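Local atomic coordinates of viral protein F93 (Sulfolobus turreted icosahedral virus, PDB entry 2CO5), a protein that probably binds DNA through a winged-helix fold and forms a two-subunit assembly, perhaps acting as a transcriptional regulator of an archaeal virus. Residues B[9-21]-B[30-42]. Numbering follows the deposited sequence.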
ATOM      1  N   ILE B   9       1.387  -2.286  -2.493  1.00 50.05           N
ATOM      2  CA  ILE B   9       0.407  -3.281  -2.882  1.00 50.61           C
ATOM      3  C   ILE B   9       1.036  -4.398  -3.735  1.00 49.62           C
ATOM      4  O   ILE B   9       0.664  -5.556  -3.608  1.00 48.58           O
ATOM      5  CB  ILE B   9      -0.811  -2.622  -3.587  1.00 51.94           C
ATOM      6  CG1 ILE B   9      -2.069  -3.471  -3.383  1.00 60.50           C
ATOM      7  CG2 ILE B   9      -0.531  -2.351  -5.069  1.00 48.21           C
ATOM      8  CD1 ILE B   9      -2.516  -3.538  -1.936  1.00 50.27           C
ATOM      9  N   ASN B  10       2.014  -4.050  -4.568  1.00 50.19           N
ATOM     10  CA  ASN B  10       2.622  -5.030  -5.459  1.00 51.11           C
ATOM     11  C   ASN B  10       3.464  -6.058  -4.707  1.00 52.84           C
ATOM     12  O   ASN B  10       3.512  -7.225  -5.101  1.00 51.53           O
ATOM     13  CB  ASN B  10       3.436  -4.334  -6.551  1.00 50.12           C
ATOM     14  CG  ASN B  10       2.566  -3.793  -7.676  1.00 51.49           C
ATOM     15  OD1 ASN B  10       3.044  -3.076  -8.562  1.00 55.11           O
ATOM     16  ND2 ASN B  10       1.294  -4.151  -7.662  1.00 42.88           N
ATOM     17  N   TYR B  11       4.108  -5.630  -3.617  1.00 51.80           N
ATOM     18  CA  TYR B  11       4.820  -6.560  -2.743  1.00 50.99           C
ATOM     19  C   TYR B  11       3.836  -7.486  -2.043  1.00 50.40           C
ATOM     20  O   TYR B  11       4.060  -8.685  -1.981  1.00 49.60           O
ATOM     21  CB  TYR B  11       5.667  -5.825  -1.697  1.00 51.53           C
ATOM     22  CG  TYR B  11       6.988  -5.276  -2.205  1.00 48.43           C
ATOM     23  CD1 TYR B  11       7.894  -6.091  -2.881  1.00 46.79           C
ATOM     24  CD2 TYR B  11       7.346  -3.959  -1.978  1.00 49.30           C
ATOM     25  CE1 TYR B  11       9.115  -5.598  -3.323  1.00 47.89           C
ATOM     26  CE2 TYR B  11       8.573  -3.455  -2.410  1.00 49.57           C
ATOM     27  CZ  TYR B  11       9.447  -4.278  -3.077  1.00 45.62           C
ATOM     28  OH  TYR B  11      10.646  -3.786  -3.526  1.00 49.06           O
ATOM     29  N   TYR B  12       2.751  -6.926  -1.515  1.00 51.26           N
ATOM     30  CA  TYR B  12       1.719  -7.731  -0.865  1.00 50.01           C
ATOM     31  C   TYR B  12       1.163  -8.760  -1.838  1.00 49.32           C
ATOM     32  O   TYR B  12       1.042  -9.932  -1.513  1.00 48.23           O
ATOM     33  CB  TYR B  12       0.582  -6.855  -0.334  1.00 49.30           C
ATOM     34  CG  TYR B  12      -0.569  -7.669   0.216  1.00 51.78           C
ATOM     35  CD1 TYR B  12      -0.485  -8.261   1.475  1.00 57.69           C
ATOM     36  CD2 TYR B  12      -1.728  -7.875  -0.535  1.00 46.35           C
ATOM     37  CE1 TYR B  12      -1.527  -9.023   1.981  1.00 48.40           C
ATOM     38  CE2 TYR B  12      -2.772  -8.639  -0.043  1.00 42.39           C
ATOM     39  CZ  TYR B  12      -2.662  -9.216   1.221  1.00 52.55           C
ATOM     40  OH  TYR B  12      -3.689  -9.967   1.730  1.00 47.01           O
ATOM     41  N   ILE B  13       0.842  -8.310  -3.040  1.00 49.53           N
ATOM     42  CA  ILE B  13       0.297  -9.184  -4.061  1.00 49.60           C
ATOM     43  C   ILE B  13       1.245 -10.335  -4.415  1.00 50.69           C
ATOM     44  O   ILE B  13       0.810 -11.479  -4.524  1.00 51.42           O
ATOM     45  CB  ILE B  13      -0.071  -8.383  -5.320  1.00 48.42           C
ATOM     46  CG1 ILE B  13      -1.345  -7.583  -5.061  1.00 45.34           C
ATOM     47  CG2 ILE B  13      -0.255  -9.306  -6.495  1.00 49.10           C
ATOM     48  CD1 ILE B  13      -1.604  -6.509  -6.077  1.00 57.66           C
ATOM     49  N   ILE B  14       2.533 -10.038  -4.582  1.00 49.73           N
ATOM     50  CA  ILE B  14       3.529 -11.073  -4.868  1.00 48.35           C
ATOM     51  C   ILE B  14       3.573 -12.119  -3.750  1.00 51.24           C
ATOM     52  O   ILE B  14       3.506 -13.320  -4.017  1.00 51.22           O
ATOM     53  CB  ILE B  14       4.945 -10.482  -5.063  1.00 48.93           C
ATOM     54  CG1 ILE B  14       5.028  -9.719  -6.397  1.00 47.32           C
ATOM     55  CG2 ILE B  14       5.988 -11.589  -5.020  1.00 47.32           C
ATOM     56  CD1 ILE B  14       6.294  -8.903  -6.574  1.00 42.10           C
ATOM     57  N   LEU B  15       3.688 -11.656  -2.507  1.00 50.16           N
ATOM     58  CA  LEU B  15       3.728 -12.554  -1.340  1.00 51.24           C
ATOM     59  C   LEU B  15       2.442 -13.366  -1.174  1.00 51.15           C
ATOM     60  O   LEU B  15       2.482 -14.527  -0.765  1.00 48.36           O
ATOM     61  CB  LEU B  15       4.008 -11.755  -0.056  1.00 52.28           C
ATOM     62  CG  LEU B  15       5.471 -11.613   0.386  1.00 56.63           C
ATOM     63  CD1 LEU B  15       6.410 -11.600  -0.794  1.00 50.97           C
ATOM     64  CD2 LEU B  15       5.676 -10.379   1.266  1.00 49.44           C
ATOM     65  N   LYS B  16       1.304 -12.748  -1.479  1.00 51.64           N
ATOM     66  CA  LYS B  16       0.012 -13.412  -1.340  1.00 51.56           C
ATOM     67  C   LYS B  16      -0.127 -14.548  -2.352  1.00 52.43           C
ATOM     68  O   LYS B  16      -0.684 -15.602  -2.029  1.00 49.55           O
ATOM     69  CB  LYS B  16      -1.130 -12.399  -1.489  1.00 49.91           C
ATOM     70  CG  LYS B  16      -2.559 -12.968  -1.350  1.00 48.72           C
ATOM     71  CD  LYS B  16      -2.810 -13.582   0.002  1.00 51.71           C
ATOM     72  CE  LYS B  16      -4.259 -14.050   0.144  1.00 61.06           C
ATOM     73  NZ  LYS B  16      -4.432 -14.934   1.331  1.00 74.81           N
ATOM     74  N   VAL B  17       0.372 -14.328  -3.568  1.00 53.05           N
ATOM     75  CA  VAL B  17       0.331 -15.343  -4.628  1.00 53.51           C
ATOM     76  C   VAL B  17       1.218 -16.549  -4.279  1.00 53.62           C
ATOM     77  O   VAL B  17       0.865 -17.691  -4.577  1.00 55.11           O
ATOM     78  CB  VAL B  17       0.705 -14.742  -6.010  1.00 55.30           C
ATOM     79  CG1 VAL B  17       1.085 -15.832  -7.019  1.00 55.15           C
ATOM     80  CG2 VAL B  17      -0.450 -13.914  -6.544  1.00 51.01           C
ATOM     81  N   LEU B  18       2.352 -16.288  -3.634  1.00 51.42           N
ATOM     82  CA  LEU B  18       3.196 -17.359  -3.086  1.00 51.05           C
ATOM     83  C   LEU B  18       2.478 -18.172  -2.003  1.00 47.66           C
ATOM     84  O   LEU B  18       2.418 -19.395  -2.088  1.00 49.54           O
ATOM     85  CB  LEU B  18       4.510 -16.789  -2.538  1.00 50.34           C
ATOM     86  CG  LEU B  18       5.682 -16.819  -3.522  1.00 54.39           C
ATOM     87  CD1 LEU B  18       6.217 -18.237  -3.632  1.00 44.99           C
ATOM     88  CD2 LEU B  18       5.270 -16.279  -4.888  1.00 45.26           C
ATOM     89  N   VAL B  19       1.931 -17.490  -1.000  1.00 47.48           N
ATOM     90  CA  VAL B  19       1.166 -18.144   0.077  1.00 48.90           C
ATOM     91  C   VAL B  19      -0.023 -18.943  -0.470  1.00 49.21           C
ATOM     92  O   VAL B  19      -0.277 -20.067  -0.039  1.00 52.81           O
ATOM     93  CB  VAL B  19       0.656 -17.110   1.108  1.00 46.80           C
ATOM     94  CG1 VAL B  19      -0.360 -17.735   2.064  1.00 43.64           C
ATOM     95  CG2 VAL B  19       1.820 -16.514   1.873  1.00 51.46           C
ATOM     96  N   ILE B  20      -0.742 -18.345  -1.415  1.00 50.84           N
ATOM     97  CA  ILE B  20      -1.835 -19.007  -2.139  1.00 50.71           C
ATOM     98  C   ILE B  20      -1.402 -20.333  -2.777  1.00 47.91           C
ATOM     99  O   ILE B  20      -2.159 -21.301  -2.782  1.00 42.02           O
ATOM    100  CB  ILE B  20      -2.398 -18.074  -3.248  1.00 48.79           C
ATOM    101  CG1 ILE B  20      -3.479 -17.150  -2.681  1.00 63.02           C
ATOM    102  CG2 ILE B  20      -2.972 -18.870  -4.395  1.00 57.97           C
ATOM    103  CD1 ILE B  20      -3.946 -16.064  -3.662  1.00 54.35           C
ATOM    104  N   ASN B  21      -0.185 -20.357  -3.319  1.00 49.78           N
ATOM    105  CA  ASN B  21       0.357 -21.534  -3.994  1.00 48.98           C
ATOM    106  C   ASN B  21       1.255 -22.367  -3.077  1.00 49.87           C
ATOM    107  O   ASN B  21       2.169 -23.044  -3.541  1.00 51.47           O
ATOM    108  CB  ASN B  21       1.118 -21.102  -5.254  1.00 50.02           C
ATOM    109  CG  ASN B  21       0.191 -20.627  -6.361  1.00 42.33           C
ATOM    110  OD1 ASN B  21      -0.407 -21.436  -7.069  1.00 46.76           O
ATOM    111  ND2 ASN B  21       0.067 -19.311  -6.513  1.00 48.04           N
ATOM    112  N   LEU B  30       4.369 -16.499 -12.213  1.00 47.58           N
ATOM    113  CA  LEU B  30       3.984 -15.458 -11.261  1.00 49.90           C
ATOM    114  C   LEU B  30       3.133 -14.374 -11.906  1.00 47.34           C
ATOM    115  O   LEU B  30       2.105 -13.995 -11.363  1.00 47.71           O
ATOM    116  CB  LEU B  30       5.225 -14.830 -10.610  1.00 50.53           C
ATOM    117  CG  LEU B  30       4.976 -13.698  -9.609  1.00 54.05           C
ATOM    118  CD1 LEU B  30       4.022 -14.134  -8.496  1.00 48.34           C
ATOM    119  CD2 LEU B  30       6.298 -13.208  -9.038  1.00 51.98           C
ATOM    120  N   ARG B  31       3.560 -13.879 -13.064  1.00 51.26           N
ATOM    121  CA  ARG B  31       2.861 -12.771 -13.720  1.00 51.77           C
ATOM    122  C   ARG B  31       1.425 -13.166 -14.067  1.00 51.22           C
ATOM    123  O   ARG B  31       0.484 -12.424 -13.782  1.00 48.17           O
ATOM    124  CB  ARG B  31       3.613 -12.308 -14.979  1.00 52.18           C
ATOM    125  CG  ARG B  31       3.069 -11.005 -15.556  1.00 54.05           C
ATOM    126  CD  ARG B  31       3.824 -10.525 -16.799  1.00 49.29           C
ATOM    127  NE  ARG B  31       3.081  -9.446 -17.456  1.00 47.75           N
ATOM    128  CZ  ARG B  31       3.459  -8.814 -18.566  1.00 52.07           C
ATOM    129  NH1 ARG B  31       4.597  -9.121 -19.182  1.00 39.46           N
ATOM    130  NH2 ARG B  31       2.691  -7.860 -19.064  1.00 47.28           N
ATOM    131  N   SER B  32       1.273 -14.340 -14.680  1.00 49.94           N
ATOM    132  CA  SER B  32      -0.039 -14.887 -15.025  1.00 49.70           C
ATOM    133  C   SER B  32      -0.922 -15.082 -13.798  1.00 49.37           C
ATOM    134  O   SER B  32      -2.098 -14.741 -13.820  1.00 49.72           O
ATOM    135  CB  SER B  32       0.121 -16.234 -15.732  1.00 47.27           C
ATOM    136  OG  SER B  32       0.808 -16.075 -16.953  1.00 61.78           O
ATOM    137  N   GLU B  33      -0.346 -15.653 -12.741  1.00 50.80           N
ATOM    138  CA  GLU B  33      -1.061 -15.894 -11.489  1.00 49.00           C
ATOM    139  C   GLU B  33      -1.640 -14.607 -10.921  1.00 48.47           C
ATOM    140  O   GLU B  33      -2.801 -14.559 -10.532  1.00 48.86           O
ATOM    141  CB  GLU B  33      -0.123 -16.520 -10.451  1.00 50.70           C
ATOM    142  CG  GLU B  33       0.050 -18.011 -10.583  1.00 49.01           C
ATOM    143  CD  GLU B  33      -1.216 -18.771 -10.230  1.00 52.74           C
ATOM    144  OE1 GLU B  33      -1.682 -18.663  -9.073  1.00 56.69           O
ATOM    145  OE2 GLU B  33      -1.738 -19.477 -11.116  1.00 62.20           O
ATOM    146  N   ILE B  34      -0.810 -13.573 -10.865  1.00 51.19           N
ATOM    147  CA  ILE B  34      -1.231 -12.255 -10.401  1.00 49.96           C
ATOM    148  C   ILE B  34      -2.374 -11.712 -11.254  1.00 48.64           C
ATOM    149  O   ILE B  34      -3.358 -11.188 -10.724  1.00 46.96           O
ATOM    150  CB  ILE B  34      -0.058 -11.259 -10.433  1.00 50.30           C
ATOM    151  CG1 ILE B  34       0.953 -11.592  -9.336  1.00 55.23           C
ATOM    152  CG2 ILE B  34      -0.554  -9.830 -10.261  1.00 51.58           C
ATOM    153  CD1 ILE B  34       2.275 -10.848  -9.493  1.00 54.02           C
ATOM    154  N   LEU B  35      -2.239 -11.833 -12.573  1.00 48.50           N
ATOM    155  CA  LEU B  35      -3.283 -11.366 -13.481  1.00 49.40           C
ATOM    156  C   LEU B  35      -4.606 -12.102 -13.262  1.00 51.05           C
ATOM    157  O   LEU B  35      -5.668 -11.474 -13.203  1.00 52.27           O
ATOM    158  CB  LEU B  35      -2.853 -11.504 -14.947  1.00 49.08           C
ATOM    159  CG  LEU B  35      -3.865 -10.989 -15.981  1.00 51.06           C
ATOM    160  CD1 LEU B  35      -4.239  -9.518 -15.713  1.00 52.83           C
ATOM    161  CD2 LEU B  35      -3.322 -11.173 -17.385  1.00 52.75           C
ATOM    162  N   LYS B  36      -4.551 -13.423 -13.144  1.00 49.92           N
ATOM    163  CA  LYS B  36      -5.777 -14.199 -13.037  1.00 49.89           C
ATOM    164  C   LYS B  36      -6.403 -14.119 -11.644  1.00 47.48           C
ATOM    165  O   LYS B  36      -7.622 -14.103 -11.520  1.00 47.82           O
ATOM    166  CB  LYS B  36      -5.586 -15.647 -13.514  1.00 52.55           C
ATOM    167  CG  LYS B  36      -4.894 -16.617 -12.575  1.00 57.74           C
ATOM    168  CD  LYS B  36      -5.486 -18.017 -12.773  1.00 50.69           C
ATOM    169  CE  LYS B  36      -4.647 -19.094 -12.114  1.00 73.96           C
ATOM    170  NZ  LYS B  36      -5.384 -20.379 -11.996  1.00 61.93           N
ATOM    171  N   ARG B  37      -5.574 -14.047 -10.606  1.00 46.06           N
ATOM    172  CA  ARG B  37      -6.084 -13.948  -9.232  1.00 47.74           C
ATOM    173  C   ARG B  37      -6.500 -12.522  -8.843  1.00 45.96           C
ATOM    174  O   ARG B  37      -7.470 -12.350  -8.110  1.00 43.07           O
ATOM    175  CB  ARG B  37      -5.058 -14.490  -8.223  1.00 49.80           C
ATOM    176  CG  ARG B  37      -4.708 -15.977  -8.398  1.00 51.60           C
ATOM    177  CD  ARG B  37      -5.882 -16.890  -8.108  1.00 82.76           C
ATOM    178  NE  ARG B  37      -5.656 -18.244  -8.622  1.00 97.48           N
ATOM    179  CZ  ARG B  37      -5.268 -19.294  -7.899  1.00 87.51           C
ATOM    180  NH1 ARG B  37      -5.052 -19.193  -6.589  1.00 80.54           N
ATOM    181  NH2 ARG B  37      -5.097 -20.468  -8.495  1.00 79.35           N
ATOM    182  N   PHE B  38      -5.787 -11.508  -9.330  1.00 43.69           N
ATOM    183  CA  PHE B  38      -6.044 -10.129  -8.903  1.00 47.17           C
ATOM    184  C   PHE B  38      -6.485  -9.154  -9.993  1.00 47.98           C
ATOM    185  O   PHE B  38      -6.779  -8.002  -9.688  1.00 48.81           O
ATOM    186  CB  PHE B  38      -4.818  -9.572  -8.175  1.00 46.63           C
ATOM    187  CG  PHE B  38      -4.604 -10.183  -6.825  1.00 50.59           C
ATOM    188  CD1 PHE B  38      -5.390  -9.795  -5.743  1.00 42.15           C
ATOM    189  CD2 PHE B  38      -3.649 -11.176  -6.637  1.00 51.96           C
ATOM    190  CE1 PHE B  38      -5.214 -10.371  -4.497  1.00 50.79           C
ATOM    191  CE2 PHE B  38      -3.466 -11.754  -5.391  1.00 60.03           C
ATOM    192  CZ  PHE B  38      -4.250 -11.351  -4.317  1.00 57.00           C
ATOM    193  N   ASP B  39      -6.524  -9.596 -11.248  1.00 48.79           N
ATOM    194  CA  ASP B  39      -6.929  -8.727 -12.357  1.00 49.06           C
ATOM    195  C   ASP B  39      -5.943  -7.575 -12.574  1.00 48.76           C
ATOM    196  O   ASP B  39      -6.305  -6.545 -13.140  1.00 49.54           O
ATOM    197  CB  ASP B  39      -8.349  -8.176 -12.106  1.00 49.62           C
ATOM    198  CG  ASP B  39      -9.171  -8.060 -13.373  1.00 53.53           C
ATOM    199  OD1 ASP B  39      -9.133  -8.995 -14.201  1.00 77.15           O
ATOM    200  OD2 ASP B  39      -9.877  -7.039 -13.533  1.00 79.75           O
ATOM    201  N   ILE B  40      -4.700  -7.760 -12.135  1.00 49.44           N
ATOM    202  CA  ILE B  40      -3.655  -6.752 -12.263  1.00 49.15           C
ATOM    203  C   ILE B  40      -2.551  -7.283 -13.174  1.00 48.90           C
ATOM    204  O   ILE B  40      -2.057  -8.397 -12.985  1.00 48.50           O
ATOM    205  CB  ILE B  40      -3.051  -6.389 -10.888  1.00 52.58           C
ATOM    206  CG1 ILE B  40      -4.122  -5.794  -9.974  1.00 51.89           C
ATOM    207  CG2 ILE B  40      -1.899  -5.389 -11.037  1.00 48.92           C
ATOM    208  CD1 ILE B  40      -3.670  -5.662  -8.533  1.00 53.98           C
ATOM    209  N   ASP B  41      -2.182  -6.477 -14.165  1.00 51.46           N
ATOM    210  CA  ASP B  41      -1.133  -6.822 -15.118  1.00 51.89           C
ATOM    211  C   ASP B  41       0.109  -6.005 -14.786  1.00 54.00           C
ATOM    212  O   ASP B  41       0.179  -4.815 -15.094  1.00 57.38           O
ATOM    213  CB  ASP B  41      -1.596  -6.526 -16.554  1.00 50.57           C
ATOM    214  CG  ASP B  41      -0.843  -7.341 -17.604  1.00 54.61           C
ATOM    215  OD1 ASP B  41      -0.077  -8.249 -17.219  1.00 60.24           O
ATOM    216  OD2 ASP B  41      -1.035  -7.082 -18.818  1.00 53.98           O
ATOM    217  N   ILE B  42       1.079  -6.633 -14.132  1.00 54.05           N
ATOM    218  CA  ILE B  42       2.347  -5.967 -13.848  1.00 52.32           C
ATOM    219  C   ILE B  42       3.321  -6.308 -14.979  1.00 48.85           C
ATOM    220  O   ILE B  42       3.541  -7.482 -15.283  1.00 43.93           O
ATOM    221  CB  ILE B  42       2.933  -6.401 -12.487  1.00 53.22           C
ATOM    222  CG1 ILE B  42       1.898  -6.229 -11.366  1.00 62.84           C
ATOM    223  CG2 ILE B  42       4.175  -5.587 -12.164  1.00 53.16           C
ATOM    224  CD1 ILE B  42       2.351  -6.772 -10.021  1.00 53.64           C
TER
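In this winged-helix domain the first two helices, 9-20 and 30-38, pack almost at right angles (96°), with V17 as the knob of a knobs-into-holes fit among L30, E33, I34 and F38. The two methyls of V17 divide the work. CG1 lies anti to the backbone N (chi1 162°) and touches L30 CD1 and E33 CB, while V17 CG2 meets I34 CG1 and reaches the edge of the F38 ring, 3.9 Å from F38 CE2. K16 adds its CG at the same ring's edge, 3.8 Å from F38 CZ. One turn earlier, I13 CG2 rests on I34 CG2 at 3.8 Å, and I13 CD1 lies against I40 CD1. Beyond helix 30-38, I42 CD1 comes up against the N10 amide, 3.7 Å from N10 ND2.

The polar part lies at the C-terminal end of helix 9-20. N21 ND2 donates to E33 OE1 at 3.2 Å, nearly straight (164°) though arriving from above the carboxylate plane, and also to V17 O, in a bond whose short length is doubtful. Both acceptors lie near the amide plane, so together they probably hold its rotation. E33 OE1 also sits over one face of the R37 guanidinium, a long charge pairing with no N-H aimed at it; K36 NZ pairs with E33 OE2, also at long range.

Helix 44-56 touches N10 and L30, and I91 of the second subunit packs on I13, F38 and I40, so part of this core continues into the dimer interface. Branched aliphatic side chains and the F38 ring thus hold the helix pair together, while N21 ties the end of helix 9-20 to a carboxylate that two nearby positive charges may help keep ionised.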